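Local coordinates for nicastrin (Dictyostelium purpureum, PDB 4R12), which probably serves as an essential subunit of gamma-secretase, the protease complex that cleaves membrane proteins such as Notch receptors within the membrane, at residues T185-G190 with I571-N576; I232-S237 with C461-I466; W268-W273 with H546-L551; I455-P460 with T467-L472. All blocks are in the same frame, centred on the assembly; numbering follows the deposited sequence.

Interaction 1. Residues T185-G190 with I571-N576; sequences TCLRRG and IFTESN
Thr573 meets the helix with both branches of its side chain, its hydroxyl going to Cys186 and its methyl to Leu187. With chi1 at 62°, OG1 sits between the backbone N and the carbonyl carbon, which brings it to 3.3 Å from Cys186 SG. That sulfur is tied to Cys192 in a disulfide, and the polar partner of OG1 is Ser183 OG, so the approach to sulfur is close packing beside a hydroxyl already paired. The Thr573 methyl CG2 goes the other way. It lies 4.1 Å from Leu187 CG and equally near CD1 and CD2, so the methyl rests against the flat of the leucine's fork, the two side chains meeting at a slant. Farther along, Asn576 turns its amide to the helix end, where Gly190 closes a Schellman motif with positive phi. Asn576 ND2 stands 3.0 Å from Gly190 O, but the angle is too poor for a hydrogen bond. Next to it, Ser575 OG donates to Asn576 O at 2.7 Å. Strand 572-575 runs between strands 21-29 and 192-203, antiparallel to each, and helix 183-189 packs against it, with Leu187 reaching on to Trp562 and Ile564 of strand 561-564.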
loop_
_atom_site.group_PDB
_atom_site.type_symbol
_atom_site.label_atom_id
_atom_site.label_comp_id
_atom_site.label_asym_id
_atom_site.label_seq_id
_atom_site.Cartn_x
_atom_site.Cartn_y
_atom_site.Cartn_z
ATOM N N THR A 185 1.410 2.696 25.758
ATOM C CA THR A 185 1.740 4.007 26.292
ATOM C C THR A 185 1.212 5.171 25.455
ATOM O O THR A 185 0.585 6.081 25.994
ATOM C CB THR A 185 3.262 4.159 26.435
ATOM O OG1 THR A 185 3.771 3.102 27.260
ATOM C CG2 THR A 185 3.616 5.508 27.055
ATOM N N CYS A 186 1.466 5.160 24.144
ATOM C CA CYS A 186 1.046 6.286 23.332
ATOM C C CYS A 186 -0.476 6.295 23.176
ATOM O O CYS A 186 -1.076 7.365 23.120
ATOM C CB CYS A 186 1.754 6.291 21.963
ATOM S SG CYS A 186 1.286 4.981 20.823
ATOM N N LEU A 187 -1.110 5.127 23.129
ATOM C CA LEU A 187 -2.573 5.113 23.047
ATOM C C LEU A 187 -3.217 5.708 24.303
ATOM O O LEU A 187 -4.139 6.512 24.201
ATOM C CB LEU A 187 -3.110 3.702 22.814
ATOM C CG LEU A 187 -3.042 3.113 21.396
ATOM C CD1 LEU A 187 -3.651 1.725 21.406
ATOM C CD2 LEU A 187 -3.745 3.992 20.345
ATOM N N ARG A 188 -2.727 5.317 25.474
ATOM C CA ARG A 188 -3.235 5.837 26.746
ATOM C C ARG A 188 -3.184 7.366 26.794
ATOM O O ARG A 188 -4.106 8.016 27.301
ATOM C CB ARG A 188 -2.439 5.240 27.923
ATOM C CG ARG A 188 -2.907 5.712 29.297
ATOM C CD ARG A 188 -2.140 5.047 30.433
ATOM N NE ARG A 188 -0.703 5.300 30.372
ATOM C CZ ARG A 188 0.213 4.341 30.276
ATOM N NH1 ARG A 188 -0.166 3.071 30.234
ATOM N NH2 ARG A 188 1.505 4.643 30.223
ATOM N N ARG A 189 -2.119 7.942 26.246
ATOM C CA ARG A 189 -1.945 9.398 26.281
ATOM C C ARG A 189 -2.596 10.114 25.105
ATOM O O ARG A 189 -2.637 11.343 25.066
ATOM C CB ARG A 189 -0.460 9.747 26.325
ATOM C CG ARG A 189 0.248 9.142 27.522
ATOM C CD ARG A 189 1.684 9.617 27.634
ATOM N NE ARG A 189 2.406 8.855 28.651
ATOM C CZ ARG A 189 3.529 9.263 29.234
ATOM N NH1 ARG A 189 4.057 10.437 28.906
ATOM N NH2 ARG A 189 4.116 8.501 30.152
ATOM N N GLY A 190 -3.106 9.349 24.147
ATOM C CA GLY A 190 -3.736 9.930 22.975
ATOM C C GLY A 190 -2.727 10.546 22.020
ATOM O O GLY A 190 -3.030 11.514 21.329
ATOM N N ILE A 571 -0.404 -5.219 16.258
ATOM C CA ILE A 571 -0.526 -3.952 16.969
ATOM C C ILE A 571 0.456 -2.927 16.434
ATOM O O ILE A 571 1.638 -2.961 16.776
ATOM C CB ILE A 571 -0.274 -4.113 18.476
ATOM C CG1 ILE A 571 -1.236 -5.138 19.077
ATOM C CG2 ILE A 571 -0.405 -2.743 19.175
ATOM C CD1 ILE A 571 -2.695 -4.768 18.924
ATOM N N PHE A 572 -0.034 -2.023 15.596
ATOM C CA PHE A 572 0.777 -0.941 15.046
ATOM C C PHE A 572 0.031 0.360 15.242
ATOM O O PHE A 572 -1.142 0.463 14.892
ATOM C CB PHE A 572 1.081 -1.147 13.557
ATOM C CG PHE A 572 1.866 -2.385 13.275
ATOM C CD1 PHE A 572 3.246 -2.365 13.314
ATOM C CD2 PHE A 572 1.228 -3.570 12.984
ATOM C CE1 PHE A 572 3.981 -3.514 13.044
ATOM C CE2 PHE A 572 1.958 -4.715 12.731
ATOM C CZ PHE A 572 3.333 -4.684 12.764
ATOM N N THR A 573 0.711 1.347 15.813
ATOM C CA THR A 573 0.096 2.638 16.071
ATOM C C THR A 573 1.063 3.742 15.693
ATOM O O THR A 573 2.158 3.850 16.256
ATOM C CB THR A 573 -0.305 2.820 17.561
ATOM O OG1 THR A 573 0.868 2.759 18.385
ATOM C CG2 THR A 573 -1.304 1.755 17.994
ATOM N N GLU A 574 0.646 4.578 14.756
ATOM C CA GLU A 574 1.508 5.636 14.269
ATOM C C GLU A 574 1.426 6.857 15.168
ATOM O O GLU A 574 0.331 7.279 15.554
ATOM C CB GLU A 574 1.128 6.016 12.842
ATOM C CG GLU A 574 1.910 7.193 12.283
ATOM C CD GLU A 574 1.492 7.500 10.861
ATOM O OE1 GLU A 574 0.741 8.477 10.646
ATOM O OE2 GLU A 574 1.901 6.743 9.966
ATOM N N SER A 575 2.585 7.413 15.498
ATOM C CA SER A 575 2.647 8.651 16.278
ATOM C C SER A 575 1.838 9.773 15.653
ATOM O O SER A 575 1.859 9.950 14.425
ATOM C CB SER A 575 4.091 9.118 16.418
ATOM O OG SER A 575 4.152 10.356 17.106
ATOM N N ASN A 576 1.139 10.537 16.493
ATOM C CA ASN A 576 0.610 11.838 16.081
ATOM C C ASN A 576 1.770 12.801 15.915
ATOM O O ASN A 576 2.813 12.634 16.552
ATOM C CB ASN A 576 -0.376 12.429 17.105
ATOM C CG ASN A 576 -1.639 11.592 17.281
ATOM O OD1 ASN A 576 -1.992 10.786 16.425
ATOM N ND2 ASN A 576 -2.325 11.791 18.404
#

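Interaction 2. Residues I232-S237 with C461-I466; sequences IGADQS and CFTSSI
Ile232 presses its side chain against the backbone at the end of helix 452-463. Its CG2 methyl lies 3.6 Å from Thr463 O and 3.8 Å from Thr463 CA, and CD1 comes to 3.7 Å from the same Thr463 O, so two isoleucine methyls press on that oxygen from one side. CG2 also reaches to 3.9 Å from Phe462 O, a buried oxygen that finds no polar partner in the model. CG1 stands beside the backbone N (chi1 -61°), which leaves CG2 trans to that nitrogen, on the side of the threonine. A looser touch joins Ala234 CB to Thr463 CG2 at 4.5 Å. One step outward, Thr463 OG1 is hydrogen-bonded to Tyr459 O, which fixes the rotation of its side chain. On the other side, Gly233 takes the N-cap position with positive phi and receives Ser237 N on its O at 2.9 Å. Ser238 OG bonds to the carbonyls of both Ile232 and Gly233, while the Asp417 carboxylate takes the backbone N-H groups of Asp235 and Gln236. The contact thus sets the start of large-lobe helix 234-252 against the end of helix 452-463, and the Phe462 ring packs between the former (Val242, Leu245) and helix 500-512 (Leu504, Ile505).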
loop_
_atom_site.group_PDB
_atom_site.type_symbol
_atom_site.label_atom_id
_atom_site.label_comp_id
_atom_site.label_asym_id
_atom_site.label_seq_id
_atom_site.Cartn_x
_atom_site.Cartn_y
_atom_site.Cartn_z
ATOM N N ILE A 232 5.328 4.506 -3.400
ATOM C CA ILE A 232 4.733 4.129 -4.684
ATOM C C ILE A 232 4.457 2.626 -4.730
ATOM O O ILE A 232 3.371 2.200 -5.148
ATOM C CB ILE A 232 5.653 4.521 -5.853
ATOM C CG1 ILE A 232 5.875 6.041 -5.860
ATOM C CG2 ILE A 232 5.093 4.027 -7.217
ATOM C CD1 ILE A 232 6.764 6.512 -6.987
ATOM N N GLY A 233 5.431 1.832 -4.262
ATOM C CA GLY A 233 5.327 0.370 -4.272
ATOM C C GLY A 233 4.827 -0.181 -5.607
ATOM O O GLY A 233 3.810 -0.872 -5.653
ATOM N N ALA A 234 5.535 0.137 -6.683
ATOM C CA ALA A 234 5.085 -0.214 -8.022
ATOM C C ALA A 234 4.876 -1.736 -8.150
ATOM O O ALA A 234 3.764 -2.184 -8.429
ATOM C CB ALA A 234 6.075 0.293 -9.068
ATOM N N ASP A 235 5.906 -2.536 -7.880
ATOM C CA ASP A 235 5.700 -3.990 -7.964
ATOM C C ASP A 235 5.000 -4.525 -6.723
ATOM O O ASP A 235 4.208 -5.464 -6.811
ATOM C CB ASP A 235 7.016 -4.745 -8.185
ATOM C CG ASP A 235 6.786 -6.123 -8.812
ATOM O OD1 ASP A 235 5.809 -6.251 -9.587
ATOM O OD2 ASP A 235 7.552 -7.072 -8.517
ATOM N N GLN A 236 5.295 -3.936 -5.563
ATOM C CA GLN A 236 4.675 -4.373 -4.323
ATOM C C GLN A 236 3.152 -4.419 -4.409
ATOM O O GLN A 236 2.530 -5.415 -4.019
ATOM C CB GLN A 236 5.088 -3.447 -3.162
ATOM C CG GLN A 236 4.486 -3.852 -1.827
ATOM C CD GLN A 236 4.959 -2.947 -0.700
ATOM O OE1 GLN A 236 5.183 -1.752 -0.910
ATOM N NE2 GLN A 236 5.124 -3.513 0.490
ATOM N N SER A 237 2.551 -3.351 -4.925
ATOM C CA SER A 237 1.092 -3.256 -4.990
ATOM C C SER A 237 0.535 -2.553 -6.238
ATOM O O SER A 237 -0.417 -3.027 -6.848
ATOM C CB SER A 237 0.557 -2.499 -3.765
ATOM O OG SER A 237 0.922 -3.118 -2.540
ATOM N N CYS A 461 -0.361 7.479 -13.538
ATOM C CA CYS A 461 -1.006 8.104 -12.383
ATOM C C CYS A 461 -0.658 7.394 -11.057
ATOM O O CYS A 461 -0.428 8.054 -10.043
ATOM C CB CYS A 461 -2.525 8.133 -12.566
ATOM S SG CYS A 461 -3.392 9.019 -11.257
ATOM N N PHE A 462 -0.627 6.062 -11.052
ATOM C CA PHE A 462 -0.350 5.351 -9.808
ATOM C C PHE A 462 1.116 4.938 -9.642
ATOM O O PHE A 462 1.507 4.506 -8.557
ATOM C CB PHE A 462 -1.246 4.112 -9.677
ATOM C CG PHE A 462 -2.678 4.415 -9.263
ATOM C CD1 PHE A 462 -3.158 5.709 -9.248
ATOM C CD2 PHE A 462 -3.534 3.381 -8.870
ATOM C CE1 PHE A 462 -4.468 5.990 -8.846
ATOM C CE2 PHE A 462 -4.851 3.644 -8.477
ATOM C CZ PHE A 462 -5.311 4.968 -8.460
ATOM N N THR A 463 1.948 5.095 -10.671
ATOM C CA THR A 463 3.357 4.698 -10.520
ATOM C C THR A 463 4.352 5.851 -10.654
ATOM O O THR A 463 5.550 5.657 -10.425
ATOM C CB THR A 463 3.759 3.591 -11.542
ATOM O OG1 THR A 463 3.666 4.088 -12.882
ATOM C CG2 THR A 463 2.872 2.391 -11.400
ATOM N N SER A 464 3.863 7.041 -11.025
ATOM C CA SER A 464 4.735 8.214 -11.207
ATOM C C SER A 464 4.212 9.514 -10.609
ATOM O O SER A 464 4.925 10.206 -9.881
ATOM C CB SER A 464 4.994 8.467 -12.708
ATOM O OG SER A 464 5.982 7.591 -13.211
ATOM N N SER A 465 2.985 9.889 -10.970
ATOM C CA SER A 465 2.462 11.216 -10.624
ATOM C C SER A 465 0.940 11.169 -10.576
ATOM O O SER A 465 0.289 10.999 -11.600
ATOM C CB SER A 465 2.938 12.272 -11.630
ATOM O OG SER A 465 2.510 13.568 -11.240
ATOM N N ILE A 466 0.383 11.307 -9.381
ATOM C CA ILE A 466 -1.012 10.954 -9.153
ATOM C C ILE A 466 -1.952 12.151 -9.438
ATOM O O ILE A 466 -2.690 12.629 -8.583
ATOM C CB ILE A 466 -1.183 10.381 -7.717
ATOM C CG1 ILE A 466 -2.579 9.779 -7.526
ATOM C CG2 ILE A 466 -0.788 11.409 -6.637
ATOM C CD1 ILE A 466 -2.664 8.770 -6.401
#

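Interaction 3. Residues W268-W273 with H546-L551; sequences WNAERW and HNALSL
Asn269 and Ala270 face Ala548 on the segment 546-551, which continues from strand 542-548. At its start, His546 NE2 bonds to Asp284 OD2 and the backbone pairs with Ser199. Asn547 then joins its OD1 to Gln198 NE2. Ala548 follows as the residue that does the touching: its CB lies 3.4 Å from Asn269 O, 4.1 Å from Asn269 CB and 4.3 Å from Ala270 CB, a small methyl fitted against a turn of backbone. That turn carries Ala270 in a left-handed conformation. The Asn269 amide leaves trans to its backbone N (chi1 -155°); OD1 takes a weak 2.7 Å bond from Ala270 N at 130°, and ND2 goes to Gln198 O. In the fold, strands 262-268 and 542-548 both pair antiparallel with strand 192-203, and 262-268 also lies parallel to 214-220 in the aminopeptidase-like large lobe. Loops at the C-terminal ends of such parallel strands carry the metal ligands in related zinc exopeptidases; here Asp222 receives the backbone N-H groups of Glu271 and Arg272. Past Ala548 the segment turns its Leu549 side chain elsewhere, onto Pro194. Ser550 bonds through OG to Pro570 O, and its side chain rests on Val276, which Ala270 also touches.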
loop_
_atom_site.group_PDB
_atom_site.type_symbol
_atom_site.label_atom_id
_atom_site.label_comp_id
_atom_site.label_asym_id
_atom_site.label_seq_id
_atom_site.Cartn_x
_atom_site.Cartn_y
_atom_site.Cartn_z
ATOM N N TRP A 268 -7.962 -4.520 -0.769
ATOM C CA TRP A 268 -7.782 -4.562 0.691
ATOM C C TRP A 268 -6.778 -3.510 1.131
ATOM O O TRP A 268 -5.708 -3.383 0.530
ATOM C CB TRP A 268 -7.297 -5.942 1.183
ATOM C CG TRP A 268 -8.158 -7.100 0.822
ATOM C CD1 TRP A 268 -7.768 -8.228 0.149
ATOM C CD2 TRP A 268 -9.555 -7.266 1.111
ATOM N NE1 TRP A 268 -8.836 -9.081 0.002
ATOM C CE2 TRP A 268 -9.946 -8.512 0.579
ATOM C CE3 TRP A 268 -10.513 -6.482 1.769
ATOM C CZ2 TRP A 268 -11.251 -8.993 0.686
ATOM C CZ3 TRP A 268 -11.807 -6.966 1.868
ATOM C CH2 TRP A 268 -12.161 -8.204 1.328
ATOM N N ASN A 269 -7.111 -2.769 2.186
ATOM C CA ASN A 269 -6.202 -1.760 2.715
ATOM C C ASN A 269 -5.517 -2.268 3.986
ATOM O O ASN A 269 -6.024 -3.170 4.645
ATOM C CB ASN A 269 -6.960 -0.464 3.000
ATOM C CG ASN A 269 -6.061 0.762 2.971
ATOM O OD1 ASN A 269 -4.831 0.649 3.006
ATOM N ND2 ASN A 269 -6.678 1.952 2.929
ATOM N N ALA A 270 -4.364 -1.686 4.297
ATOM C CA ALA A 270 -3.578 -1.980 5.500
ATOM C C ALA A 270 -3.171 -3.460 5.627
ATOM O O ALA A 270 -2.891 -3.956 6.725
ATOM C CB ALA A 270 -4.346 -1.508 6.749
ATOM N N GLU A 271 -3.097 -4.153 4.492
ATOM C CA GLU A 271 -2.652 -5.539 4.485
ATOM C C GLU A 271 -1.187 -5.681 4.864
ATOM O O GLU A 271 -0.789 -6.711 5.408
ATOM C CB GLU A 271 -2.873 -6.168 3.101
ATOM C CG GLU A 271 -4.321 -6.277 2.744
ATOM C CD GLU A 271 -5.064 -7.278 3.624
ATOM O OE1 GLU A 271 -4.992 -8.489 3.353
ATOM O OE2 GLU A 271 -5.712 -6.850 4.590
ATOM N N ARG A 272 -0.377 -4.661 4.574
ATOM C CA ARG A 272 1.054 -4.762 4.875
ATOM C C ARG A 272 1.298 -4.712 6.374
ATOM O O ARG A 272 2.425 -4.883 6.829
ATOM C CB ARG A 272 1.856 -3.652 4.199
ATOM C CG ARG A 272 1.620 -3.495 2.711
ATOM C CD ARG A 272 1.597 -4.801 2.031
ATOM N NE ARG A 272 1.406 -4.729 0.574
ATOM C CZ ARG A 272 1.484 -5.816 -0.184
ATOM N NH1 ARG A 272 1.729 -6.989 0.406
ATOM N NH2 ARG A 272 1.332 -5.752 -1.496
ATOM N N TRP A 273 0.239 -4.472 7.144
ATOM C CA TRP A 273 0.378 -4.348 8.589
ATOM C C TRP A 273 -0.455 -5.425 9.279
ATOM O O TRP A 273 -1.293 -5.143 10.141
ATOM C CB TRP A 273 -0.016 -2.936 9.030
ATOM C CG TRP A 273 0.799 -1.903 8.312
ATOM C CD1 TRP A 273 0.436 -1.204 7.189
ATOM C CD2 TRP A 273 2.139 -1.497 8.621
ATOM N NE1 TRP A 273 1.463 -0.376 6.797
ATOM C CE2 TRP A 273 2.517 -0.538 7.656
ATOM C CE3 TRP A 273 3.055 -1.851 9.618
ATOM C CZ2 TRP A 273 3.768 0.074 7.665
ATOM C CZ3 TRP A 273 4.295 -1.238 9.628
ATOM C CH2 TRP A 273 4.641 -0.286 8.659
ATOM N N HIS A 546 -15.006 -0.508 3.440
ATOM C CA HIS A 546 -15.058 -1.303 4.669
ATOM C C HIS A 546 -13.830 -1.055 5.553
ATOM O O HIS A 546 -12.708 -0.930 5.042
ATOM C CB HIS A 546 -15.168 -2.798 4.364
ATOM C CG HIS A 546 -15.805 -3.571 5.474
ATOM N ND1 HIS A 546 -17.145 -3.898 5.475
ATOM C CD2 HIS A 546 -15.305 -4.028 6.645
ATOM C CE1 HIS A 546 -17.435 -4.548 6.590
ATOM N NE2 HIS A 546 -16.337 -4.638 7.319
ATOM N N ASN A 547 -14.056 -0.966 6.865
ATOM C CA ASN A 547 -12.982 -0.798 7.843
ATOM C C ASN A 547 -11.836 -1.802 7.662
ATOM O O ASN A 547 -12.073 -2.997 7.487
ATOM C CB ASN A 547 -13.507 -0.968 9.274
ATOM C CG ASN A 547 -14.352 0.200 9.758
ATOM O OD1 ASN A 547 -14.376 1.287 9.165
ATOM N ND2 ASN A 547 -15.025 -0.014 10.876
ATOM N N ALA A 548 -10.607 -1.307 7.727
ATOM C CA ALA A 548 -9.421 -2.152 7.757
ATOM C C ALA A 548 -8.648 -1.773 9.012
ATOM O O ALA A 548 -7.993 -0.732 9.060
ATOM C CB ALA A 548 -8.581 -1.969 6.503
ATOM N N LEU A 549 -8.759 -2.624 10.030
ATOM C CA LEU A 549 -8.333 -2.308 11.388
ATOM C C LEU A 549 -8.099 -3.600 12.153
ATOM O O LEU A 549 -8.884 -4.543 12.049
ATOM C CB LEU A 549 -9.388 -1.451 12.110
ATOM C CG LEU A 549 -9.178 -1.104 13.598
ATOM C CD1 LEU A 549 -8.013 -0.145 13.778
ATOM C CD2 LEU A 549 -10.446 -0.519 14.232
ATOM N N SER A 550 -7.011 -3.642 12.910
ATOM C CA SER A 550 -6.672 -4.828 13.684
ATOM C C SER A 550 -7.806 -5.206 14.617
ATOM O O SER A 550 -8.457 -4.337 15.196
ATOM C CB SER A 550 -5.394 -4.600 14.492
ATOM O OG SER A 550 -5.091 -5.742 15.282
ATOM N N LEU A 551 -8.057 -6.499 14.750
ATOM C CA LEU A 551 -9.051 -6.973 15.709
ATOM C C LEU A 551 -8.539 -6.864 17.152
ATOM O O LEU A 551 -9.287 -7.096 18.114
ATOM C CB LEU A 551 -9.443 -8.421 15.393
ATOM C CG LEU A 551 -10.180 -8.655 14.070
ATOM C CD1 LEU A 551 -10.451 -10.145 13.881
ATOM C CD2 LEU A 551 -11.477 -7.864 14.007
#

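Interaction 4. Residues I455-P460 with T467-L472; sequences INILYP and TCFNIL
Ile457 and Cys468 bring the two backbones nearest each other, with their CA atoms 6.7 Å apart. The 455-460 segment is helical, with Tyr459 N bonded to Ile455 O, and it is kinked at Pro460, whose nitrogen makes no bond to the preceding turn. Opposite it, the chain is extended at Cys468, left-handed at Phe469, and then a short 3-10 turn in which Leu472 N bonds to Phe469 O. The CG2 methyl of Ile457 points into this bend, 3.6 Å from Cys468 CB and 3.9 Å from Phe469 CE2, with CZ almost as near; it comes at the ring obliquely. Leu458 reaches in with CD1 alone. That methyl sits near the plane of the phenyl group, at its edge and 4.4 Å from Phe469 CE2, and also 4.1 Å from Cys468 SG. A chi1 of 71° turns this sulfur back toward the helix, where a disulfide joins it to Cys461, one turn after Ile457, and holds the loop against its parent helix. Beyond the pair, Leu458 extends to Val242 and Leu245 of helix 234-252, while Leu508 of helix 500-512 meets Leu458, Phe469 and Leu472.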
loop_
_atom_site.group_PDB
_atom_site.type_symbol
_atom_site.label_atom_id
_atom_site.label_comp_id
_atom_site.label_asym_id
_atom_site.label_seq_id
_atom_site.Cartn_x
_atom_site.Cartn_y
_atom_site.Cartn_z
ATOM N N ILE A 455 -5.925 2.627 -19.397
ATOM C CA ILE A 455 -4.628 2.073 -18.963
ATOM C C ILE A 455 -3.533 3.149 -19.041
ATOM O O ILE A 455 -2.771 3.366 -18.086
ATOM C CB ILE A 455 -4.219 0.817 -19.835
ATOM C CG1 ILE A 455 -5.137 -0.379 -19.530
ATOM C CG2 ILE A 455 -2.758 0.431 -19.603
ATOM C CD1 ILE A 455 -5.064 -1.530 -20.577
ATOM N N ASN A 456 -3.487 3.857 -20.158
ATOM C CA ASN A 456 -2.424 4.834 -20.392
ATOM C C ASN A 456 -2.508 6.061 -19.483
ATOM O O ASN A 456 -1.514 6.756 -19.270
ATOM C CB ASN A 456 -2.429 5.273 -21.855
ATOM C CG ASN A 456 -2.053 4.147 -22.798
ATOM O OD1 ASN A 456 -1.437 3.163 -22.387
ATOM N ND2 ASN A 456 -2.428 4.284 -24.068
ATOM N N ILE A 457 -3.689 6.331 -18.955
ATOM C CA ILE A 457 -3.838 7.393 -17.962
ATOM C C ILE A 457 -3.506 6.884 -16.558
ATOM O O ILE A 457 -2.730 7.515 -15.813
ATOM C CB ILE A 457 -5.271 7.965 -17.966
ATOM C CG1 ILE A 457 -5.506 8.796 -19.233
ATOM C CG2 ILE A 457 -5.515 8.833 -16.718
ATOM C CD1 ILE A 457 -6.972 9.089 -19.460
ATOM N N LEU A 458 -4.074 5.733 -16.203
ATOM C CA LEU A 458 -3.979 5.252 -14.823
ATOM C C LEU A 458 -2.579 4.759 -14.454
ATOM O O LEU A 458 -2.135 4.949 -13.319
ATOM C CB LEU A 458 -4.989 4.135 -14.571
ATOM C CG LEU A 458 -5.085 3.748 -13.089
ATOM C CD1 LEU A 458 -5.565 4.903 -12.271
ATOM C CD2 LEU A 458 -6.020 2.562 -12.885
ATOM N N TYR A 459 -1.882 4.125 -15.395
ATOM C CA TYR A 459 -0.581 3.534 -15.077
ATOM C C TYR A 459 0.438 4.587 -14.583
ATOM O O TYR A 459 0.956 4.460 -13.462
ATOM C CB TYR A 459 -0.050 2.763 -16.287
ATOM C CG TYR A 459 1.305 2.155 -16.075
ATOM C CD1 TYR A 459 1.494 1.137 -15.145
ATOM C CD2 TYR A 459 2.395 2.581 -16.810
ATOM C CE1 TYR A 459 2.759 0.554 -14.955
ATOM C CE2 TYR A 459 3.655 2.010 -16.628
ATOM C CZ TYR A 459 3.823 0.997 -15.701
ATOM O OH TYR A 459 5.079 0.442 -15.531
ATOM N N PRO A 460 0.698 5.649 -15.374
ATOM C CA PRO A 460 1.576 6.686 -14.813
ATOM C C PRO A 460 0.970 7.397 -13.608
ATOM O O PRO A 460 1.729 7.853 -12.743
ATOM C CB PRO A 460 1.765 7.686 -15.973
ATOM C CG PRO A 460 0.872 7.268 -17.050
ATOM C CD PRO A 460 0.150 6.023 -16.694
ATOM N N THR A 467 -1.940 12.592 -10.688
ATOM C CA THR A 467 -2.711 13.762 -11.094
ATOM C C THR A 467 -3.969 13.417 -11.913
ATOM O O THR A 467 -4.690 14.313 -12.362
ATOM C CB THR A 467 -1.811 14.710 -11.898
ATOM O OG1 THR A 467 -1.247 13.991 -13.007
ATOM C CG2 THR A 467 -0.667 15.244 -11.001
ATOM N N CYS A 468 -4.233 12.127 -12.101
ATOM C CA CYS A 468 -5.329 11.688 -12.973
ATOM C C CYS A 468 -6.685 11.707 -12.273
ATOM O O CYS A 468 -6.766 11.609 -11.053
ATOM C CB CYS A 468 -5.064 10.278 -13.500
ATOM S SG CYS A 468 -5.203 8.962 -12.238
ATOM N N PHE A 469 -7.740 11.854 -13.072
ATOM C CA PHE A 469 -9.130 11.743 -12.623
ATOM C C PHE A 469 -9.487 12.640 -11.458
ATOM O O PHE A 469 -10.355 12.311 -10.650
ATOM C CB PHE A 469 -9.453 10.294 -12.259
ATOM C CG PHE A 469 -9.356 9.368 -13.424
ATOM C CD1 PHE A 469 -10.112 9.601 -14.566
ATOM C CD2 PHE A 469 -8.486 8.297 -13.406
ATOM C CE1 PHE A 469 -10.016 8.762 -15.662
ATOM C CE2 PHE A 469 -8.390 7.445 -14.486
ATOM C CZ PHE A 469 -9.157 7.684 -15.624
ATOM N N ASN A 470 -8.847 13.794 -11.384
ATOM C CA ASN A 470 -9.146 14.695 -10.288
ATOM C C ASN A 470 -10.564 15.262 -10.427
ATOM O O ASN A 470 -11.124 15.750 -9.452
ATOM C CB ASN A 470 -8.116 15.818 -10.215
ATOM C CG ASN A 470 -8.232 16.624 -8.941
ATOM O OD1 ASN A 470 -8.660 17.772 -8.965
ATOM N ND2 ASN A 470 -7.856 16.018 -7.813
ATOM N N ILE A 471 -11.141 15.160 -11.629
ATOM C CA ILE A 471 -12.532 15.562 -11.857
ATOM C C ILE A 471 -13.490 14.770 -10.959
ATOM O O ILE A 471 -14.599 15.222 -10.681
ATOM C CB ILE A 471 -12.954 15.385 -13.334
ATOM C CG1 ILE A 471 -14.251 16.156 -13.626
ATOM C CG2 ILE A 471 -13.095 13.913 -13.706
ATOM C CD1 ILE A 471 -14.622 16.212 -15.100
ATOM N N LEU A 472 -13.047 13.599 -10.492
ATOM C CA LEU A 472 -13.863 12.782 -9.601
ATOM C C LEU A 472 -13.690 13.200 -8.144
ATOM O O LEU A 472 -14.439 12.736 -7.271
ATOM C CB LEU A 472 -13.515 11.285 -9.752
ATOM C CG LEU A 472 -13.532 10.628 -11.129
ATOM C CD1 LEU A 472 -13.117 9.161 -10.984
ATOM C CD2 LEU A 472 -14.904 10.738 -11.785
#

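How the interactions relate
Going from the N terminus, the chain opens the loop of interaction 1 at 185-190 and closes it last, at 571-576, so the other three contacts all fall within it. Interaction 2 starts at 232-237 and interaction 3 at 268-273; these two cross, since 461-466 returns before 546-551. The short loop of interaction 4 lies wholly inside interaction 3 but crosses interaction 2, whose 461-466 segment comes between its halves. The Cys461–Cys468 disulfide ties the end of helix 452-463, which both interactions 2 and 4 use, to the loop that follows it; a probable Ser237–Arg272 hydrogen bond joins 2 and 3, and Phe572 packs on Trp273 between 1 and 3, so loop 268-273 bridges helix 234-252 and strand 572-575.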